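Local coordinates for protein siroheme decarboxylase (Hydrogenobacter thermophilus, PDB 4CH7) that decarboxylates siroheme to didecarboxysiroheme, probably by way of the monodecarboxylated form, in the biosynthesis of heme d1, at residues 50-61 and 214-223. Sequence-based numbering, arbitrary orientation.
Sequences VRHIAPIYDSRL and RGVLRRISAV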
loop_
_atom_site.group_PDB
_atom_site.type_symbol
_atom_site.label_atom_id
_atom_site.label_comp_id
_atom_site.label_asym_id
_atom_site.label_seq_id
_atom_site.Cartn_x
_atom_site.Cartn_y
_atom_site.Cartn_z
ATOM N N VAL A 50 3.600 15.818 7.661
ATOM C CA VAL A 50 3.451 15.214 6.354
ATOM C C VAL A 50 4.901 14.992 5.947
ATOM O O VAL A 50 5.749 15.825 6.230
ATOM C CB VAL A 50 2.683 16.126 5.361
ATOM C CG1 VAL A 50 1.278 16.404 5.873
ATOM C CG2 VAL A 50 3.418 17.431 5.122
ATOM N N ARG A 51 5.221 13.850 5.357
ATOM C CA ARG A 51 6.622 13.563 5.068
ATOM C C ARG A 51 6.879 13.569 3.578
ATOM O O ARG A 51 8.026 13.526 3.127
ATOM C CB ARG A 51 7.036 12.218 5.665
ATOM C CG ARG A 51 7.424 12.273 7.131
ATOM C CD ARG A 51 6.675 11.224 7.933
ATOM N NE ARG A 51 5.316 11.648 8.254
ATOM C CZ ARG A 51 4.257 10.845 8.218
ATOM N NH1 ARG A 51 4.400 9.575 7.869
ATOM N NH2 ARG A 51 3.055 11.312 8.527
ATOM N N HIS A 52 5.798 13.633 2.816
ATOM C CA HIS A 52 5.895 13.502 1.378
ATOM C C HIS A 52 4.698 14.142 0.703
ATOM O O HIS A 52 3.750 14.577 1.363
ATOM C CB HIS A 52 5.973 12.021 1.011
ATOM C CG HIS A 52 6.890 11.727 -0.135
ATOM N ND1 HIS A 52 6.442 11.198 -1.324
ATOM C CD2 HIS A 52 8.225 11.886 -0.269
ATOM C CE1 HIS A 52 7.463 11.041 -2.144
ATOM N NE2 HIS A 52 8.561 11.452 -1.529
ATOM N N ILE A 53 4.765 14.198 -0.620
ATOM C CA ILE A 53 3.681 14.687 -1.451
ATOM C C ILE A 53 3.892 14.069 -2.826
ATOM O O ILE A 53 4.949 14.237 -3.434
ATOM C CB ILE A 53 3.662 16.229 -1.499
ATOM C CG1 ILE A 53 2.672 16.735 -2.546
ATOM C CG2 ILE A 53 5.060 16.793 -1.737
ATOM C CD1 ILE A 53 2.208 18.145 -2.263
ATOM N N ALA A 54 2.902 13.319 -3.297
ATOM C CA ALA A 54 3.112 12.456 -4.451
ATOM C C ALA A 54 1.803 12.024 -5.081
ATOM O O ALA A 54 0.749 12.099 -4.449
ATOM C CB ALA A 54 3.919 11.227 -4.040
ATOM N N PRO A 55 1.869 11.579 -6.344
ATOM C CA PRO A 55 0.715 10.925 -6.961
ATOM C C PRO A 55 0.427 9.607 -6.261
ATOM O O PRO A 55 1.362 8.952 -5.797
ATOM C CB PRO A 55 1.200 10.642 -8.384
ATOM C CG PRO A 55 2.270 11.661 -8.638
ATOM C CD PRO A 55 2.953 11.830 -7.313
ATOM N N ILE A 56 -0.844 9.230 -6.175
ATOM C CA ILE A 56 -1.206 7.910 -5.674
ATOM C C ILE A 56 -1.825 7.114 -6.818
ATOM O O ILE A 56 -2.871 7.488 -7.351
ATOM C CB ILE A 56 -2.168 7.973 -4.458
ATOM C CG1 ILE A 56 -1.408 8.326 -3.177
ATOM C CG2 ILE A 56 -2.860 6.638 -4.250
ATOM C CD1 ILE A 56 -1.034 9.783 -3.046
ATOM N N TYR A 57 -1.162 6.030 -7.206
ATOM C CA TYR A 57 -1.635 5.195 -8.305
ATOM C C TYR A 57 -2.344 3.955 -7.773
ATOM O O TYR A 57 -1.962 3.421 -6.731
ATOM C CB TYR A 57 -0.468 4.787 -9.209
ATOM C CG TYR A 57 0.086 5.919 -10.047
ATOM C CD1 TYR A 57 -0.518 6.279 -11.240
ATOM C CD2 TYR A 57 1.216 6.622 -9.648
ATOM C CE1 TYR A 57 -0.023 7.309 -12.012
ATOM C CE2 TYR A 57 1.721 7.657 -10.415
ATOM C CZ TYR A 57 1.097 7.993 -11.596
ATOM O OH TYR A 57 1.590 9.019 -12.368
ATOM N N ASP A 58 -3.378 3.505 -8.479
ATOM C CA ASP A 58 -4.079 2.288 -8.088
ATOM C C ASP A 58 -3.285 1.068 -8.545
ATOM O O ASP A 58 -3.057 0.882 -9.741
ATOM C CB ASP A 58 -5.491 2.263 -8.672
ATOM C CG ASP A 58 -6.284 1.052 -8.228
ATOM O OD1 ASP A 58 -6.083 -0.033 -8.807
ATOM O OD2 ASP A 58 -7.114 1.189 -7.308
ATOM N N SER A 59 -2.869 0.248 -7.585
ATOM C CA SER A 59 -2.007 -0.907 -7.845
ATOM C C SER A 59 -2.510 -1.823 -8.964
ATOM O O SER A 59 -1.782 -2.092 -9.919
ATOM C CB SER A 59 -1.805 -1.710 -6.557
ATOM O OG SER A 59 -1.007 -2.856 -6.781
ATOM N N ARG A 60 -3.747 -2.295 -8.848
ATOM C CA ARG A 60 -4.288 -3.236 -9.826
ATOM C C ARG A 60 -4.606 -2.592 -11.179
ATOM O O ARG A 60 -4.529 -3.252 -12.217
ATOM C CB ARG A 60 -5.507 -3.983 -9.270
ATOM C CG ARG A 60 -6.610 -3.100 -8.705
ATOM C CD ARG A 60 -7.869 -3.911 -8.427
ATOM N NE ARG A 60 -8.412 -4.498 -9.647
ATOM C CZ ARG A 60 -9.301 -3.898 -10.432
ATOM N NH1 ARG A 60 -9.755 -2.691 -10.123
ATOM N NH2 ARG A 60 -9.738 -4.505 -11.526
ATOM N N LEU A 61 -4.960 -1.311 -11.166
ATOM C CA LEU A 61 -5.248 -0.592 -12.406
ATOM C C LEU A 61 -3.966 -0.316 -13.193
ATOM O O LEU A 61 -4.008 -0.055 -14.397
ATOM C CB LEU A 61 -6.030 0.695 -12.123
ATOM C CG LEU A 61 -7.468 0.429 -11.671
ATOM C CD1 LEU A 61 -8.195 1.696 -11.258
ATOM C CD2 LEU A 61 -8.228 -0.286 -12.771
ATOM N N ARG A 214 -9.704 7.137 -15.513
ATOM C CA ARG A 214 -9.739 5.681 -15.510
ATOM C C ARG A 214 -9.495 5.112 -14.116
ATOM O O ARG A 214 -9.624 3.906 -13.902
ATOM C CB ARG A 214 -8.708 5.124 -16.494
ATOM C CG ARG A 214 -9.048 5.369 -17.959
ATOM C CD ARG A 214 -7.810 5.283 -18.840
ATOM N NE ARG A 214 -7.037 4.070 -18.588
ATOM C CZ ARG A 214 -5.841 3.823 -19.113
ATOM N NH1 ARG A 214 -5.272 4.703 -19.923
ATOM N NH2 ARG A 214 -5.207 2.694 -18.826
ATOM N N GLY A 215 -9.145 5.977 -13.168
ATOM C CA GLY A 215 -8.907 5.541 -11.803
ATOM C C GLY A 215 -7.507 5.004 -11.575
ATOM O O GLY A 215 -7.150 4.647 -10.450
ATOM N N VAL A 216 -6.721 4.931 -12.646
ATOM C CA VAL A 216 -5.328 4.502 -12.558
ATOM C C VAL A 216 -4.571 5.467 -11.659
ATOM O O VAL A 216 -3.759 5.056 -10.822
ATOM C CB VAL A 216 -4.661 4.470 -13.942
ATOM C CG1 VAL A 216 -3.261 3.888 -13.843
ATOM C CG2 VAL A 216 -5.501 3.664 -14.917
ATOM N N LEU A 217 -4.846 6.754 -11.845
ATOM C CA LEU A 217 -4.347 7.787 -10.950
ATOM C C LEU A 217 -5.454 8.169 -9.977
ATOM O O LEU A 217 -6.485 8.705 -10.383
ATOM C CB LEU A 217 -3.892 9.020 -11.736
ATOM C CG LEU A 217 -3.335 10.189 -10.917
ATOM C CD1 LEU A 217 -2.145 9.735 -10.101
ATOM C CD2 LEU A 217 -2.952 11.358 -11.812
ATOM N N ARG A 218 -5.246 7.883 -8.695
ATOM C CA ARG A 218 -6.232 8.229 -7.676
ATOM C C ARG A 218 -6.244 9.724 -7.412
ATOM O O ARG A 218 -7.289 10.376 -7.510
ATOM C CB ARG A 218 -5.950 7.492 -6.368
ATOM C CG ARG A 218 -6.396 6.038 -6.340
ATOM C CD ARG A 218 -6.202 5.456 -4.950
ATOM N NE ARG A 218 -6.632 4.065 -4.861
ATOM C CZ ARG A 218 -5.854 3.066 -4.459
ATOM N NH1 ARG A 218 -4.600 3.300 -4.102
ATOM N NH2 ARG A 218 -6.333 1.831 -4.406
ATOM N N ARG A 219 -5.069 10.255 -7.084
ATOM C CA ARG A 219 -4.925 11.651 -6.702
ATOM C C ARG A 219 -3.455 11.995 -6.533
ATOM O O ARG A 219 -2.598 11.111 -6.506
ATOM C CB ARG A 219 -5.654 11.904 -5.383
ATOM C CG ARG A 219 -5.120 11.068 -4.237
ATOM C CD ARG A 219 -6.209 10.723 -3.236
ATOM N NE ARG A 219 -6.723 11.901 -2.549
ATOM C CZ ARG A 219 -6.174 12.419 -1.454
ATOM N NH1 ARG A 219 -5.093 11.864 -0.927
ATOM N NH2 ARG A 219 -6.704 13.493 -0.887
ATOM N N ILE A 220 -3.172 13.288 -6.425
ATOM C CA ILE A 220 -1.850 13.756 -6.043
ATOM C C ILE A 220 -2.000 14.512 -4.731
ATOM O O ILE A 220 -2.692 15.529 -4.679
ATOM C CB ILE A 220 -1.252 14.685 -7.109
ATOM C CG1 ILE A 220 -1.094 13.936 -8.431
ATOM C CG2 ILE A 220 0.089 15.247 -6.649
ATOM C CD1 ILE A 220 -0.534 14.777 -9.552
ATOM N N SER A 221 -1.371 14.016 -3.670
ATOM C CA SER A 221 -1.543 14.627 -2.357
ATOM C C SER A 221 -0.363 14.405 -1.428
ATOM O O SER A 221 0.488 13.550 -1.669
ATOM C CB SER A 221 -2.809 14.096 -1.681
ATOM O OG SER A 221 -3.975 14.570 -2.324
ATOM N N ALA A 222 -0.325 15.199 -0.364
ATOM C CA ALA A 222 0.568 14.947 0.755
ATOM C C ALA A 222 -0.190 14.071 1.742
ATOM O O ALA A 222 -1.410 14.195 1.867
ATOM C CB ALA A 222 0.976 16.250 1.410
ATOM N N VAL A 223 0.520 13.180 2.427
ATOM C CA VAL A 223 -0.100 12.311 3.423
ATOM C C VAL A 223 0.690 12.331 4.726
ATOM O O VAL A 223 1.667 13.063 4.855
ATOM C CB VAL A 223 -0.213 10.856 2.929
ATOM C CG1 VAL A 223 -0.742 9.963 4.039
ATOM C CG2 VAL A 223 -1.114 10.775 1.709
HETATM O O HOH W 1 -2.825 0.791 -4.758
#
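Val216 O is gripped by two groups of the facing segment. Asp58 N donates a nearly straight hydrogen bond to Val216 O at 2.8 Å, and Tyr57 CA adds a CA-H...O contact. The Tyr57 ring also turns an edge to this oxygen. Leu217 CD1 sits over one face of the Tyr57 ring, 4.0 Å from its centroid, a CH-pi contact. Leu217 has CG anti to its backbone N (chi1 -180°), and with chi2 at 58° this brings CD1 to the ring. Tyr57 OH is hydrogen-bonded to Thr179 OG1.

Asp58 divides its carboxylate. Asp58 OD1 uses its anti lone pair to accept from Leu61 N at 2.9 Å, an Asx motif that holds the turn. Asp58 OD2 lies 3.1 Å from Arg218 NH2, well out of the guanidinium plane. This is a salt bridge of charges alone, the two planes 67° apart. With an alanine here, Arg218 would be likely to lose its carboxylate partner and Leu61 N its side-chain acceptor, and the turn could move. Ile56 CG2 meets the edge of the same guanidinium. A water accepts from Arg218 NH1 and Ser59 N.

Ile56 N donates to Arg219 O at 2.6 Å, and Ile56 O accepts from Arg218 N. Arg218 and Arg219 thus both face Ile56, a classic beta bulge. Ala54 and Ser221 exchange two backbone bonds. Pro55 and Ile220 lie side by side on the same face as Tyr57 and Leu217. This antiparallel pairing of strands 53-57 and 217-222 joins two halves with duplicated HTH and AsnC-like domains, consistent with strand pairing between Lrp/AsnC subunits.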